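Local structure of pyrrolidone-carboxylate peptidase (Deinococcus radiodurans R1, 5Z48) at residues V80-V85 with G168-P173; G88-Q93 with Q105-D110; R122-A127 with A205-A210; P173-V178 with L192-I197. The protein probably removes N-terminal pyroglutamyl (5-oxoproline) groups from peptides, acting as a thiol exopeptidase of the C15 family, and is captured here with pyroglutamate bound. All coordinates share one frame; numbering follows the deposited sequence.

Interaction 1: V80-V85 with G168-P173. With PCA (pyroglutamic acid), chain I.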
loop_
_atom_site.group_PDB
_atom_site.type_symbol
_atom_site.label_atom_id
_atom_site.label_comp_id
_atom_site.label_asym_id
_atom_site.label_seq_id
_atom_site.Cartn_x
_atom_site.Cartn_y
_atom_site.Cartn_z
ATOM N N VAL B 80 -3.268 -13.978 7.625
ATOM C CA VAL B 80 -2.373 -14.683 8.545
ATOM C C VAL B 80 -1.073 -15.076 7.846
ATOM O O VAL B 80 -1.073 -15.476 6.662
ATOM C CB VAL B 80 -3.050 -15.927 9.139
ATOM C CG1 VAL B 80 -4.187 -15.500 10.093
ATOM C CG2 VAL B 80 -3.602 -16.889 8.078
ATOM N N THR B 81 0.040 -14.995 8.597
ATOM C CA THR B 81 1.367 -15.309 8.077
ATOM C C THR B 81 2.177 -16.130 9.073
ATOM O O THR B 81 2.000 -16.039 10.296
ATOM C CB THR B 81 2.193 -14.035 7.705
ATOM O OG1 THR B 81 2.193 -13.089 8.802
ATOM C CG2 THR B 81 1.606 -13.375 6.439
ATOM N N LEU B 82 3.045 -16.983 8.525
ATOM C CA LEU B 82 3.970 -17.810 9.310
ATOM C C LEU B 82 5.378 -17.253 9.146
ATOM O O LEU B 82 5.854 -17.087 8.005
ATOM C CB LEU B 82 3.948 -19.264 8.825
ATOM C CG LEU B 82 2.634 -19.986 8.897
ATOM C CD1 LEU B 82 2.793 -21.286 8.111
ATOM C CD2 LEU B 82 2.264 -20.249 10.366
ATOM N N GLU B 83 6.068 -16.978 10.276
ATOM C CA GLU B 83 7.416 -16.409 10.230
ATOM C C GLU B 83 8.447 -17.477 9.929
ATOM O O GLU B 83 8.528 -18.507 10.619
ATOM C CB GLU B 83 7.763 -15.716 11.566
ATOM C CG GLU B 83 6.844 -14.529 11.830
ATOM C CD GLU B 83 6.885 -13.439 10.773
ATOM O OE1 GLU B 83 7.827 -13.410 9.925
ATOM O OE2 GLU B 83 5.914 -12.619 10.765
ATOM N N ARG B 84 9.269 -17.232 8.902
ATOM C CA ARG B 84 10.307 -18.197 8.577
ATOM C C ARG B 84 11.477 -18.132 9.524
ATOM O O ARG B 84 12.155 -19.146 9.715
ATOM C CB ARG B 84 10.782 -17.977 7.132
ATOM C CG ARG B 84 11.730 -19.102 6.660
ATOM C CD ARG B 84 12.313 -18.845 5.247
ATOM N NE ARG B 84 11.279 -18.779 4.209
ATOM C CZ ARG B 84 10.865 -19.824 3.491
ATOM N NH1 ARG B 84 11.327 -21.060 3.753
ATOM N NH2 ARG B 84 9.987 -19.635 2.495
ATOM N N VAL B 85 11.788 -16.947 10.056
ATOM C CA VAL B 85 13.083 -16.742 10.716
ATOM C C VAL B 85 12.941 -15.750 11.864
ATOM O O VAL B 85 12.286 -14.706 11.751
ATOM C CB VAL B 85 14.147 -16.320 9.679
ATOM C CG1 VAL B 85 13.731 -15.029 8.992
ATOM C CG2 VAL B 85 15.517 -16.219 10.320
ATOM N N GLY B 168 7.411 -22.156 16.100
ATOM C CA GLY B 168 7.385 -21.017 15.217
ATOM C C GLY B 168 6.423 -19.940 15.650
ATOM O O GLY B 168 5.916 -19.942 16.786
ATOM N N PHE B 169 6.242 -18.966 14.743
ATOM C CA PHE B 169 5.457 -17.774 14.994
ATOM C C PHE B 169 4.390 -17.577 13.931
ATOM O O PHE B 169 4.637 -17.730 12.734
ATOM C CB PHE B 169 6.331 -16.499 15.074
ATOM C CG PHE B 169 5.670 -15.428 15.914
ATOM C CD1 PHE B 169 4.655 -14.580 15.359
ATOM C CD2 PHE B 169 5.969 -15.303 17.266
ATOM C CE1 PHE B 169 4.026 -13.674 16.152
ATOM C CE2 PHE B 169 5.313 -14.414 18.068
ATOM C CZ PHE B 169 4.312 -13.607 17.523
ATOM N N LEU B 170 3.197 -17.202 14.398
ATOM C CA LEU B 170 2.033 -16.945 13.550
ATOM C C LEU B 170 1.561 -15.508 13.837
ATOM O O LEU B 170 1.080 -15.204 14.936
ATOM C CB LEU B 170 0.955 -18.016 13.863
ATOM C CG LEU B 170 -0.253 -18.129 12.951
ATOM C CD1 LEU B 170 -1.128 -19.294 13.352
ATOM C CD2 LEU B 170 -1.074 -16.906 12.901
ATOM N N HIS B 171 1.734 -14.606 12.848
ATOM C CA HIS B 171 1.259 -13.224 12.957
ATOM C C HIS B 171 -0.147 -13.135 12.388
ATOM O O HIS B 171 -0.429 -13.696 11.325
ATOM C CB HIS B 171 2.178 -12.279 12.178
ATOM C CG HIS B 171 3.181 -11.536 13.024
ATOM N ND1 HIS B 171 4.541 -11.569 12.775
ATOM C CD2 HIS B 171 3.010 -10.733 14.103
ATOM C CE1 HIS B 171 5.158 -10.798 13.659
ATOM N NE2 HIS B 171 4.256 -10.276 14.474
ATOM N N VAL B 172 -1.029 -12.410 13.105
ATOM C CA VAL B 172 -2.418 -12.304 12.666
ATOM C C VAL B 172 -2.761 -10.856 12.349
ATOM O O VAL B 172 -2.216 -9.932 12.964
ATOM C CB VAL B 172 -3.395 -12.884 13.715
ATOM C CG1 VAL B 172 -3.001 -14.342 14.078
ATOM C CG2 VAL B 172 -3.478 -12.016 14.986
ATOM N N PRO B 173 -3.682 -10.613 11.424
ATOM C CA PRO B 173 -4.145 -9.237 11.179
ATOM C C PRO B 173 -4.858 -8.621 12.373
ATOM O O PRO B 173 -5.262 -9.300 13.323
ATOM C CB PRO B 173 -5.163 -9.415 10.024
ATOM C CG PRO B 173 -4.655 -10.621 9.262
ATOM C CD PRO B 173 -4.191 -11.576 10.416
HETATM N N PCA I . 2.737 -7.635 17.929
HETATM C CA PCA I . 4.001 -6.967 18.219
HETATM C CB PCA I . 4.300 -7.165 19.714
HETATM C CG PCA I . 3.084 -7.841 20.350
HETATM C CD PCA I . 2.207 -8.148 19.164
HETATM O OE PCA I . 1.143 -8.766 19.283
HETATM C C PCA I . 5.100 -7.482 17.268
HETATM O O PCA I . 6.288 -7.564 17.596
HETATM O OXT PCA I . 4.799 -7.883 16.109
HETATM O O HOH W 1 -0.104 -11.628 9.382
HETATM O O HOH W 2 6.697 -19.907 12.043
#
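Glu83 and His171 meet through a hydrogen bond from ND1 of His171 to OE2 of Glu83, 2.7 Å long. By similarity both belong to the active site with Cys146, and the geometry fits a Cys-His-Glu triad. The carboxylate stands almost perpendicular to the imidazole (88°), yet OE2 lies near the ring plane and receives the N-H on its anti side, 25° out of the carboxylate plane. A bend in the Glu83 chain at chi2 (-60°) turns the acid back toward the imidazole. Arg77 forms a salt bridge with the same OE2, and Ser138 bonds OE1, so both oxygens are anchored. At the far edge of the imidazole, NE2 donates to OXT of pyroglutamate at 2.9 Å, while CE1 of Phe169 sits 3.7 Å above the ring centre.

The antiparallel ladder pairs Thr81 with His171 and bonds Glu83 N to Phe169 O, which places the Glu83 side chain beside the imidazole. Val80 closes the other end, its CG1 3.9 Å from Pro173 CD.

Helix 145-159 lies over the Glu83 and His171 face and supplies Cys146; helix 121-130 packs on Val80 and Leu82, and strand 67-73 carries Leu69 and Thr71 against Leu170.

Interaction 2: G88-Q93 with Q105-D110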
loop_
_atom_site.group_PDB
_atom_site.type_symbol
_atom_site.label_atom_id
_atom_site.label_comp_id
_atom_site.label_asym_id
_atom_site.label_seq_id
_atom_site.Cartn_x
_atom_site.Cartn_y
_atom_site.Cartn_z
ATOM N N GLY B 88 18.386 -12.423 15.709
ATOM C CA GLY B 88 18.935 -12.144 17.045
ATOM C C GLY B 88 19.226 -10.674 17.301
ATOM O O GLY B 88 20.297 -10.331 17.818
ATOM N N VAL B 89 18.301 -9.802 16.939
ATOM C CA VAL B 89 18.464 -8.362 17.130
ATOM C C VAL B 89 17.157 -7.771 17.657
ATOM O O VAL B 89 16.062 -8.159 17.222
ATOM C CB VAL B 89 18.886 -7.634 15.831
ATOM C CG1 VAL B 89 19.010 -6.127 16.055
ATOM C CG2 VAL B 89 20.217 -8.191 15.272
ATOM N N MET B 90 17.291 -6.812 18.576
ATOM C CA MET B 90 16.193 -5.984 19.074
ATOM C C MET B 90 16.350 -4.576 18.505
ATOM O O MET B 90 17.330 -3.883 18.814
ATOM C CB MET B 90 16.192 -5.937 20.603
ATOM C CG MET B 90 16.163 -7.324 21.204
ATOM S SD MET B 90 16.687 -7.454 22.905
ATOM C CE MET B 90 15.317 -6.779 23.837
ATOM N N ASP B 91 15.354 -4.134 17.737
ATOM C CA ASP B 91 15.368 -2.774 17.197
ATOM C C ASP B 91 13.927 -2.311 17.121
ATOM O O ASP B 91 13.161 -2.784 16.268
ATOM C CB ASP B 91 16.053 -2.701 15.833
ATOM C CG ASP B 91 16.312 -1.273 15.425
ATOM O OD1 ASP B 91 17.297 -0.675 15.874
ATOM O OD2 ASP B 91 15.517 -0.730 14.629
ATOM N N PHE B 92 13.547 -1.424 18.047
ATOM C CA PHE B 92 12.143 -1.110 18.275
ATOM C C PHE B 92 11.794 0.197 17.591
ATOM O O PHE B 92 12.380 1.235 17.909
ATOM C CB PHE B 92 11.835 -0.998 19.770
ATOM C CG PHE B 92 11.852 -2.312 20.535
ATOM C CD1 PHE B 92 12.329 -3.511 19.980
ATOM C CD2 PHE B 92 11.352 -2.329 21.840
ATOM C CE1 PHE B 92 12.323 -4.702 20.720
ATOM C CE2 PHE B 92 11.337 -3.486 22.595
ATOM C CZ PHE B 92 11.799 -4.694 22.046
ATOM N N GLN B 93 10.808 0.152 16.698
ATOM C CA GLN B 93 10.310 1.364 16.060
ATOM C C GLN B 93 9.353 2.138 16.953
ATOM O O GLN B 93 9.202 3.348 16.762
ATOM C CB GLN B 93 9.606 1.012 14.756
ATOM C CG GLN B 93 10.524 0.235 13.816
ATOM C CD GLN B 93 11.591 1.113 13.202
ATOM O OE1 GLN B 93 11.336 2.258 12.821
ATOM N NE2 GLN B 93 12.805 0.593 13.130
ATOM N N GLN B 105 20.296 -3.994 18.905
ATOM C CA GLN B 105 20.822 -4.660 20.099
ATOM C C GLN B 105 20.831 -6.176 19.921
ATOM O O GLN B 105 19.760 -6.773 19.727
ATOM C CB GLN B 105 19.986 -4.266 21.314
ATOM C CG GLN B 105 20.458 -4.871 22.624
ATOM C CD GLN B 105 21.787 -4.307 23.116
ATOM O OE1 GLN B 105 22.130 -3.147 22.870
ATOM N NE2 GLN B 105 22.573 -5.160 23.760
ATOM N N PRO B 106 21.988 -6.844 19.996
ATOM C CA PRO B 106 21.992 -8.313 19.920
ATOM C C PRO B 106 21.235 -8.920 21.090
ATOM O O PRO B 106 21.335 -8.464 22.232
ATOM C CB PRO B 106 23.479 -8.681 19.960
ATOM C CG PRO B 106 24.189 -7.390 19.429
ATOM C CD PRO B 106 23.345 -6.272 20.021
ATOM N N ILE B 107 20.468 -9.974 20.801
ATOM C CA ILE B 107 19.671 -10.583 21.865
ATOM C C ILE B 107 20.558 -11.366 22.827
ATOM O O ILE B 107 20.381 -11.303 24.046
ATOM C CB ILE B 107 18.563 -11.467 21.257
ATOM C CG1 ILE B 107 17.507 -10.585 20.580
ATOM C CG2 ILE B 107 17.958 -12.370 22.338
ATOM C CD1 ILE B 107 16.351 -11.368 19.856
ATOM N N GLU B 108 21.542 -12.095 22.297
ATOM C CA GLU B 108 22.352 -13.002 23.108
ATOM C C GLU B 108 23.797 -12.945 22.649
ATOM O O GLU B 108 24.075 -13.174 21.467
ATOM C CB GLU B 108 21.809 -14.434 22.962
ATOM C CG GLU B 108 22.412 -15.446 23.878
ATOM C CD GLU B 108 21.610 -15.581 25.140
ATOM O OE1 GLU B 108 22.247 -15.630 26.198
ATOM O OE2 GLU B 108 20.346 -15.616 25.080
ATOM N N PRO B 109 24.741 -12.658 23.545
ATOM C CA PRO B 109 26.154 -12.733 23.161
ATOM C C PRO B 109 26.505 -14.162 22.761
ATOM O O PRO B 109 26.017 -15.126 23.355
ATOM C CB PRO B 109 26.896 -12.294 24.432
ATOM C CG PRO B 109 25.914 -12.559 25.575
ATOM C CD PRO B 109 24.541 -12.336 24.972
ATOM N N ASP B 110 27.285 -14.290 21.691
ATOM C CA ASP B 110 27.874 -15.575 21.302
ATOM C C ASP B 110 26.824 -16.605 20.913
ATOM O O ASP B 110 26.923 -17.769 21.283
ATOM C CB ASP B 110 28.778 -16.140 22.401
ATOM C CG ASP B 110 29.838 -15.169 22.826
ATOM O OD1 ASP B 110 30.428 -14.530 21.926
ATOM O OD2 ASP B 110 30.079 -15.035 24.048
HETATM O O HOH W 3 21.452 -12.949 19.543
#
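Met90 and Ile107 cross at about a right angle, the CG of Met90 lying 3.6 Å from CG1 of Ile107. This is the closest approach of side chains between 88-93 and 105-110, where strands 80-90 and 105-106 form a short antiparallel ladder that closes the excursion 91-104. Met90 CG stands beside its backbone N, anti to the carbonyl carbon (chi1 -55°), which brings it to Ile107 CG1. From Ile107 the CG1 branch reaches back over the Gly88-Val89 peptide, with CD1 3.8 Å from Val89 N.

The other side chains meet backbone. Val89 sets CG1 against the Gln105 backbone, and Gln105 brings CB to 3.7 Å from Met90 O before its chain bends at chi2 and carries the amide away. Met90 and Gln105 form an antiparallel hydrogen-bonded pair, joined in both directions, with Met90 N 2.7 Å from Gln105 O. Ile107 N approaches Gly88 O from above the carbonyl plane, 60° out of it, as the strand ends. Next to the ladder, Asp91 makes a salt bridge with Arg122 of a neighbouring subunit.

Every direct hydrogen bond between the segments is therefore backbone to backbone. No side-chain polar group bonds across; the side chains contribute van der Waals contacts, with one apolar pair, Met90 to Ile107. That pair forms an apolar patch beside the ladder, joined by Phe148 and Tyr151 on Ile107 and Tyr102 on Met90.

Interaction 3: R122-A127 with A205-A210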
loop_
_atom_site.group_PDB
_atom_site.type_symbol
_atom_site.label_atom_id
_atom_site.label_comp_id
_atom_site.label_asym_id
_atom_site.label_seq_id
_atom_site.Cartn_x
_atom_site.Cartn_y
_atom_site.Cartn_z
ATOM N N ARG B 122 4.845 -25.600 5.026
ATOM C CA ARG B 122 3.993 -25.873 3.863
ATOM C C ARG B 122 2.747 -26.661 4.250
ATOM O O ARG B 122 1.667 -26.407 3.690
ATOM C CB ARG B 122 4.769 -26.592 2.756
ATOM C CG ARG B 122 5.919 -25.764 2.165
ATOM C CD ARG B 122 5.468 -24.541 1.360
ATOM N NE ARG B 122 6.606 -23.632 1.091
ATOM C CZ ARG B 122 6.466 -22.440 0.515
ATOM N NH1 ARG B 122 5.261 -22.014 0.125
ATOM N NH2 ARG B 122 7.504 -21.637 0.367
ATOM N N ALA B 123 2.841 -27.552 5.244
ATOM C CA ALA B 123 1.658 -28.281 5.696
ATOM C C ALA B 123 0.635 -27.339 6.313
ATOM O O ALA B 123 -0.578 -27.528 6.157
ATOM C CB ALA B 123 2.067 -29.339 6.708
ATOM N N ILE B 124 1.100 -26.311 7.032
ATOM C CA ILE B 124 0.149 -25.350 7.587
ATOM C C ILE B 124 -0.519 -24.543 6.475
ATOM O O ILE B 124 -1.745 -24.356 6.488
ATOM C CB ILE B 124 0.848 -24.429 8.603
ATOM C CG1 ILE B 124 1.359 -25.234 9.815
ATOM C CG2 ILE B 124 -0.121 -23.309 9.073
ATOM C CD1 ILE B 124 2.370 -24.416 10.696
ATOM N N LEU B 125 0.268 -24.044 5.511
ATOM C CA LEU B 125 -0.333 -23.308 4.391
ATOM C C LEU B 125 -1.371 -24.144 3.674
ATOM O O LEU B 125 -2.438 -23.639 3.289
ATOM C CB LEU B 125 0.755 -22.868 3.404
ATOM C CG LEU B 125 1.723 -21.783 3.913
ATOM C CD1 LEU B 125 2.592 -21.302 2.760
ATOM C CD2 LEU B 125 1.117 -20.593 4.659
ATOM N N ALA B 126 -1.099 -25.438 3.511
ATOM C CA ALA B 126 -2.035 -26.303 2.801
ATOM C C ALA B 126 -3.301 -26.513 3.623
ATOM O O ALA B 126 -4.414 -26.538 3.085
ATOM C CB ALA B 126 -1.389 -27.653 2.464
ATOM N N ALA B 127 -3.143 -26.657 4.944
ATOM C CA ALA B 127 -4.328 -26.808 5.787
ATOM C C ALA B 127 -5.183 -25.543 5.770
ATOM O O ALA B 127 -6.422 -25.614 5.705
ATOM C CB ALA B 127 -3.905 -27.156 7.222
ATOM N N ALA B 205 -2.755 -25.021 14.488
ATOM C CA ALA B 205 -2.465 -25.937 15.601
ATOM C C ALA B 205 -2.750 -27.384 15.207
ATOM O O ALA B 205 -1.946 -28.293 15.487
ATOM C CB ALA B 205 -3.302 -25.553 16.813
ATOM N N GLU B 206 -3.872 -27.608 14.518
ATOM C CA GLU B 206 -4.251 -28.958 14.113
ATOM C C GLU B 206 -3.254 -29.525 13.108
ATOM O O GLU B 206 -2.911 -30.719 13.167
ATOM C CB GLU B 206 -5.681 -28.934 13.529
ATOM C CG GLU B 206 -6.752 -28.515 14.549
ATOM C CD GLU B 206 -8.160 -28.278 13.975
ATOM O OE1 GLU B 206 -8.286 -28.068 12.749
ATOM O OE2 GLU B 206 -9.134 -28.298 14.772
ATOM N N ALA B 207 -2.771 -28.685 12.195
ATOM C CA ALA B 207 -1.812 -29.178 11.202
ATOM C C ALA B 207 -0.469 -29.516 11.858
ATOM O O ALA B 207 0.172 -30.513 11.495
ATOM C CB ALA B 207 -1.605 -28.167 10.069
ATOM N N ILE B 208 -0.039 -28.695 12.819
ATOM C CA ILE B 208 1.235 -28.940 13.490
ATOM C C ILE B 208 1.195 -30.280 14.214
ATOM O O ILE B 208 2.110 -31.105 14.105
ATOM C CB ILE B 208 1.550 -27.795 14.471
ATOM C CG1 ILE B 208 1.884 -26.496 13.709
ATOM C CG2 ILE B 208 2.703 -28.215 15.380
ATOM C CD1 ILE B 208 1.692 -25.214 14.566
ATOM N N THR B 209 0.117 -30.520 14.958
ATOM C CA THR B 209 0.109 -31.744 15.750
ATOM C C THR B 209 -0.143 -32.968 14.890
ATOM O O THR B 209 0.283 -34.073 15.251
ATOM C CB THR B 209 -0.921 -31.678 16.883
ATOM O OG1 THR B 209 -2.237 -31.540 16.329
ATOM C CG2 THR B 209 -0.651 -30.468 17.829
ATOM N N ALA B 210 -0.851 -32.806 13.775
ATOM C CA ALA B 210 -1.021 -33.915 12.851
ATOM C C ALA B 210 0.327 -34.327 12.272
ATOM O O ALA B 210 0.586 -35.505 12.074
ATOM C CB ALA B 210 -1.998 -33.526 11.742
#
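Ile124 meets Ile208 and Ala207 where two helices pack on one side of the alpha/beta/alpha sandwich of this peptidase, with segment axes 8.9 Å apart and N-to-C directions 135° apart. The contact is wholly apolar; no hydrogen bond joins 122-127 to 205-210.

The close-packed part has two pieces, the isoleucine pair and the methyl of Ala207. Ile124 extends its long branch toward the other helix: CG1 lies beside the backbone N, anti to the carbonyl carbon (chi1 -64°), and an extended chi2 of 166° carries CD1 out to 3.7 Å from CG1 of Ile208. Ile208 answers with the same branch, so methyl and methylene groups of the two isoleucines meet while each CG2 stays aside. Leu82 of strand 80-90 packs on Ile124 from the sheet, and Ala204 of helix 194-211 also touches it; both isoleucines are buried. Short side chains allow the backbones to come close beside them, with CA of Ile124 only 5.6 Å from CA of Ala207.

The loose side begins at Ala123. Its CB points at the partner helix but comes no nearer than 5.1 Å to any atom of 205-210, and Ala126 and Ala210 are exposed and make no contact across. Ala207 CB sits against Ala123, Ile124 and Ala127: it lies 4.1 Å from Ala123 O and 3.8 Å from Ala127 CB.

Interaction 4: P173-V178 with L192-I197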
loop_
_atom_site.group_PDB
_atom_site.type_symbol
_atom_site.label_atom_id
_atom_site.label_comp_id
_atom_site.label_asym_id
_atom_site.label_seq_id
_atom_site.Cartn_x
_atom_site.Cartn_y
_atom_site.Cartn_z
ATOM N N PRO B 173 -3.682 -10.613 11.424
ATOM C CA PRO B 173 -4.145 -9.237 11.179
ATOM C C PRO B 173 -4.858 -8.621 12.373
ATOM O O PRO B 173 -5.262 -9.300 13.323
ATOM C CB PRO B 173 -5.163 -9.415 10.024
ATOM C CG PRO B 173 -4.655 -10.621 9.262
ATOM C CD PRO B 173 -4.191 -11.576 10.416
ATOM N N ALA B 174 -5.126 -7.313 12.245
ATOM C CA ALA B 174 -6.058 -6.636 13.139
ATOM C C ALA B 174 -7.396 -7.370 13.146
ATOM O O ALA B 174 -7.812 -7.904 12.123
ATOM C CB ALA B 174 -6.284 -5.196 12.645
ATOM N N ASN B 175 -8.067 -7.395 14.304
ATOM C CA ASN B 175 -9.480 -7.731 14.311
ATOM C C ASN B 175 -10.298 -6.441 14.219
ATOM O O ASN B 175 -9.747 -5.348 14.020
ATOM C CB ASN B 175 -9.822 -8.568 15.544
ATOM C CG ASN B 175 -9.570 -7.812 16.870
ATOM O OD1 ASN B 175 -9.322 -6.608 16.897
ATOM N ND2 ASN B 175 -9.628 -8.552 17.994
ATOM N N ALA B 176 -11.639 -6.537 14.351
ATOM C CA ALA B 176 -12.457 -5.335 14.212
ATOM C C ALA B 176 -12.104 -4.297 15.271
ATOM O O ALA B 176 -12.057 -3.093 14.974
ATOM C CB ALA B 176 -13.950 -5.679 14.292
ATOM N N ALA B 177 -11.873 -4.739 16.523
ATOM C CA ALA B 177 -11.604 -3.786 17.595
ATOM C C ALA B 177 -10.362 -2.966 17.301
ATOM O O ALA B 177 -10.348 -1.740 17.531
ATOM C CB ALA B 177 -11.476 -4.524 18.932
ATOM N N VAL B 178 -9.316 -3.628 16.789
ATOM C CA VAL B 178 -8.084 -2.936 16.423
ATOM C C VAL B 178 -8.349 -1.951 15.291
ATOM O O VAL B 178 -7.917 -0.792 15.340
ATOM C CB VAL B 178 -6.973 -3.947 16.057
ATOM C CG1 VAL B 178 -5.756 -3.233 15.474
ATOM C CG2 VAL B 178 -6.532 -4.719 17.302
ATOM N N LEU B 192 -9.681 -8.754 10.083
ATOM C CA LEU B 192 -10.499 -9.964 9.979
ATOM C C LEU B 192 -11.353 -10.046 11.229
ATOM O O LEU B 192 -10.889 -9.662 12.304
ATOM C CB LEU B 192 -9.651 -11.247 9.889
ATOM C CG LEU B 192 -8.843 -11.284 8.622
ATOM C CD1 LEU B 192 -7.903 -12.472 8.730
ATOM C CD2 LEU B 192 -9.749 -11.396 7.413
ATOM N N PRO B 193 -12.591 -10.528 11.138
ATOM C CA PRO B 193 -13.336 -10.779 12.376
ATOM C C PRO B 193 -12.544 -11.721 13.262
ATOM O O PRO B 193 -11.846 -12.621 12.774
ATOM C CB PRO B 193 -14.633 -11.448 11.900
ATOM C CG PRO B 193 -14.774 -10.940 10.427
ATOM C CD PRO B 193 -13.349 -10.960 9.952
ATOM N N GLN B 194 -12.697 -11.548 14.581
ATOM C CA GLN B 194 -11.936 -12.393 15.495
ATOM C C GLN B 194 -12.188 -13.882 15.239
ATOM O O GLN B 194 -11.273 -14.701 15.378
ATOM C CB GLN B 194 -12.252 -12.031 16.957
ATOM C CG GLN B 194 -11.454 -12.890 17.937
ATOM C CD GLN B 194 -9.963 -12.592 17.838
ATOM O OE1 GLN B 194 -9.564 -11.432 17.846
ATOM N NE2 GLN B 194 -9.138 -13.648 17.747
ATOM N N SER B 195 -13.426 -14.259 14.873
ATOM C CA SER B 195 -13.695 -15.688 14.678
ATOM C C SER B 195 -12.887 -16.273 13.526
ATOM O O SER B 195 -12.506 -17.442 13.582
ATOM C CB SER B 195 -15.178 -15.936 14.439
ATOM O OG SER B 195 -15.720 -15.174 13.360
ATOM N N GLU B 196 -12.607 -15.483 12.493
ATOM C CA GLU B 196 -11.731 -15.949 11.411
ATOM C C GLU B 196 -10.292 -16.115 11.886
ATOM O O GLU B 196 -9.625 -17.091 11.532
ATOM C CB GLU B 196 -11.842 -14.956 10.251
ATOM C CG GLU B 196 -10.838 -15.215 9.079
ATOM C CD GLU B 196 -11.244 -16.341 8.147
ATOM O OE1 GLU B 196 -12.206 -17.104 8.467
ATOM O OE2 GLU B 196 -10.674 -16.443 7.016
ATOM N N ILE B 197 -9.792 -15.156 12.673
ATOM C CA ILE B 197 -8.431 -15.235 13.222
ATOM C C ILE B 197 -8.291 -16.458 14.112
ATOM O O ILE B 197 -7.338 -17.242 13.975
ATOM C CB ILE B 197 -8.093 -13.938 13.977
ATOM C CG1 ILE B 197 -8.043 -12.763 12.996
ATOM C CG2 ILE B 197 -6.755 -14.071 14.714
ATOM C CD1 ILE B 197 -7.972 -11.368 13.687
HETATM O O HOH W 4 -13.486 -8.836 15.300
#
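Asn175 and Gln194 join two helix starts by an amide-to-amide hydrogen bond, and Asn175 is also the N-cap of the helix beginning at Ala176. Three kinds of interaction make up the contact.

Among the side-chain hydrogen bonds, ND2 of Asn175 donates to OE1 of Gln194 at 2.9 Å. The donor lies in the carbonyl plane of Gln194, yet the two amides are perpendicular (90°), so they meet at an edge and do not stack. Asn175 CG sits between its backbone N and carbonyl carbon (chi1 62°), which turns OD1 back to accept from Val178 N at 3.0 Å. One amide thus caps its own helix and grips the next; ND2 also bonds Asp19, and Gln194 NE2 bonds Pro21 and Thr198, so both amides are fixed in rotation.

Backbone polar groups add a second layer. Leu192 N donates to Ala174 O at 2.9 Å, in the carbonyl plane. Next to it CA of Asn175 makes a C-H...O contact with Leu192 O. A water accepts from Ala176 N and from Gln194 N, bridging the first turns of both helices.

Van der Waals contacts complete the interface. Pro173 presents the CG of its ring to CD1 of Leu192 at 3.8 Å, and Tyr191 of a neighbouring subunit packs on Leu192. Ile197 reaches back from the first turn of its helix to set CD1 3.8 Å from Asn175 CB, and the same methyl meets a carbonyl, Ile197 CD1 lying 3.4 Å from Pro173 O.

Overall arrangement
From the N terminus, strand 80-90 opens interaction 1 and then, further along, interaction 2. Interaction 2 closes first, a short loop lying wholly within the long one that interaction 1 closes at 168-173; both belong to one sheet, their centres 19 Å apart. Helix 121-130 starts interaction 3 inside that long loop and finds its partner only at 205-210, so interactions 1 and 3 cross, with Leu82 packing on Ile124 and Leu125. Interaction 4 begins at Pro173, shared with interaction 1, and falls within the span of interaction 3. Val172 packs on Ile197, and helix 194-211 carries partners of interactions 3 and 4, tying it to the sheet.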